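Local coordinates for protein PHB depolymerase (Penicillium funiculosum, PDB 2D80) that hydrolyses polyhydroxybutyrate, a microbial polyester, as an esterase of circularly permuted alpha/beta hydrolase fold, at residues L18-Y23 with H228-S233. Numbering follows the deposited sequence.
Sequences LSSGGY and HGCLQS
A buried turn-against-turn contact joins S19 and G229 at the heart of the active site, where the loops leaving the neighbouring parallel strands 13-18 and 221-227 meet. The single hydrogen bond across it runs from C230 N to S19 OG, rather long at 3.3 Å but nearly straight (169°). With chi1 at 174°, the S19 hydroxyl swings away from its backbone N and faces the 228-233 loop. Next to this bond the backbones close up: G229 CA lies 3.1 Å from L18 O, and G21 CA makes a CA-H...O contact with H228 O; the approach is close because neither G229 nor G21 carries a CB. This is the nucleophile elbow of the alpha/beta hydrolase fold, a tight strand-turn-helix in the pattern G-x-S-x-G; S19, with the positive phi of such elbows (62°), is the active-site serine, and H135 of the active site lies beside it. The N-H of C230, in the loop after strand 221-227, and that of S20 are consistent with the oxyanion hole of this fold. C230 SG, tied by a disulfide to C284, packs against both hydroxyls, 3.5 Å from S20 OG, whose hydrogen-bond partner is W285 N. Residues 229-232 form a type II turn, and G229 O accepts hydrogen bonds from H228 ND1 and Q232 N on opposite faces of its carbonyl plane. Q232, extended beyond CG, reaches back to the start of the turn: an in-plane lone pair of OE1 accepts the N-H of G229 (N to OE1 2.7 Å), while L18 CD2 comes within 3.2 Å of Q232 OE1, the two side chains crossing at about a right angle. With an alanine here, G229 N and P155 O would probably lose their side-chain partners and the turn facing S19 would be less firmly fixed.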
loop_
_atom_site.group_PDB
_atom_site.type_symbol
_atom_site.label_atom_id
_atom_site.label_comp_id
_atom_site.label_asym_id
_atom_site.label_seq_id
_atom_site.Cartn_x
_atom_site.Cartn_y
_atom_site.Cartn_z
ATOM N N LEU A 18 2.163 -1.266 4.141
ATOM C CA LEU A 18 2.273 -1.315 5.591
ATOM C C LEU A 18 2.155 0.102 6.145
ATOM O O LEU A 18 2.584 1.062 5.494
ATOM C CB LEU A 18 3.633 -1.896 5.979
ATOM C CG LEU A 18 3.944 -1.992 7.471
ATOM C CD1 LEU A 18 3.053 -3.077 8.108
ATOM C CD2 LEU A 18 5.413 -2.330 7.664
ATOM N N SER A 19 1.583 0.239 7.339
ATOM C CA SER A 19 1.673 1.508 8.057
ATOM C C SER A 19 0.997 2.616 7.248
ATOM O O SER A 19 -0.142 2.471 6.815
ATOM C CB SER A 19 3.154 1.838 8.298
ATOM O OG SER A 19 3.335 3.118 8.880
ATOM N N SER A 20 1.696 3.732 7.044
ATOM C CA SER A 20 1.127 4.808 6.242
ATOM C C SER A 20 0.929 4.338 4.804
ATOM O O SER A 20 0.107 4.890 4.070
ATOM C CB SER A 20 2.046 6.032 6.268
ATOM O OG SER A 20 3.306 5.719 5.710
ATOM N N GLY A 21 1.682 3.312 4.411
ATOM C CA GLY A 21 1.482 2.691 3.115
ATOM C C GLY A 21 0.208 1.856 3.074
ATOM O O GLY A 21 -0.416 1.707 2.022
ATOM N N GLY A 22 -0.175 1.311 4.225
ATOM C CA GLY A 22 -1.473 0.669 4.335
ATOM C C GLY A 22 -2.610 1.667 4.222
ATOM O O GLY A 22 -3.558 1.462 3.464
ATOM N N TYR A 23 -2.520 2.758 4.976
ATOM C CA TYR A 23 -3.481 3.845 4.845
ATOM C C TYR A 23 -3.607 4.281 3.391
ATOM O O TYR A 23 -4.714 4.430 2.880
ATOM C CB TYR A 23 -3.056 5.039 5.705
ATOM C CG TYR A 23 -3.560 4.994 7.128
ATOM C CD1 TYR A 23 -4.869 5.365 7.438
ATOM C CD2 TYR A 23 -2.725 4.593 8.171
ATOM C CE1 TYR A 23 -5.330 5.339 8.753
ATOM C CE2 TYR A 23 -3.175 4.564 9.485
ATOM C CZ TYR A 23 -4.477 4.937 9.768
ATOM O OH TYR A 23 -4.932 4.895 11.064
ATOM N N HIS A 228 5.708 0.938 0.910
ATOM C CA HIS A 228 6.430 0.877 2.171
ATOM C C HIS A 228 5.714 1.724 3.225
ATOM O O HIS A 228 4.870 2.575 2.898
ATOM C CB HIS A 228 7.874 1.364 1.979
ATOM C CG HIS A 228 7.982 2.832 1.691
ATOM N ND1 HIS A 228 7.769 3.795 2.653
ATOM C CD2 HIS A 228 8.246 3.500 0.542
ATOM C CE1 HIS A 228 7.894 4.995 2.112
ATOM N NE2 HIS A 228 8.183 4.845 0.831
ATOM N N GLY A 229 6.044 1.483 4.489
ATOM C CA GLY A 229 5.435 2.237 5.568
ATOM C C GLY A 229 6.309 3.392 6.011
ATOM O O GLY A 229 7.312 3.703 5.365
ATOM N N CYS A 230 5.935 4.029 7.114
ATOM C CA CYS A 230 6.768 5.071 7.688
ATOM C C CYS A 230 8.116 4.471 8.073
ATOM O O CYS A 230 8.202 3.300 8.468
ATOM C CB CYS A 230 6.130 5.663 8.944
ATOM S SG CYS A 230 4.502 6.491 8.860
ATOM N N LEU A 231 9.165 5.284 7.971
ATOM C CA LEU A 231 10.522 4.842 8.265
ATOM C C LEU A 231 10.972 3.673 7.390
ATOM O O LEU A 231 11.945 2.996 7.713
ATOM C CB LEU A 231 10.650 4.473 9.749
ATOM C CG LEU A 231 10.446 5.649 10.714
ATOM C CD1 LEU A 231 10.509 5.181 12.163
ATOM C CD2 LEU A 231 11.526 6.690 10.451
ATOM N N GLN A 232 10.275 3.451 6.279
ATOM C CA GLN A 232 10.641 2.380 5.354
ATOM C C GLN A 232 10.958 2.836 3.931
ATOM O O GLN A 232 11.120 2.006 3.035
ATOM C CB GLN A 232 9.531 1.329 5.291
ATOM C CG GLN A 232 9.335 0.553 6.575
ATOM C CD GLN A 232 8.444 -0.652 6.361
ATOM O OE1 GLN A 232 7.332 -0.526 5.849
ATOM N NE2 GLN A 232 8.932 -1.827 6.744
ATOM N N SER A 233 11.042 4.144 3.707
ATOM C CA SER A 233 11.407 4.627 2.381
ATOM C C SER A 233 12.841 4.213 2.085
ATOM O O SER A 233 13.582 3.830 2.989
ATOM C CB SER A 233 11.299 6.153 2.307
ATOM O OG SER A 233 12.331 6.758 3.061
#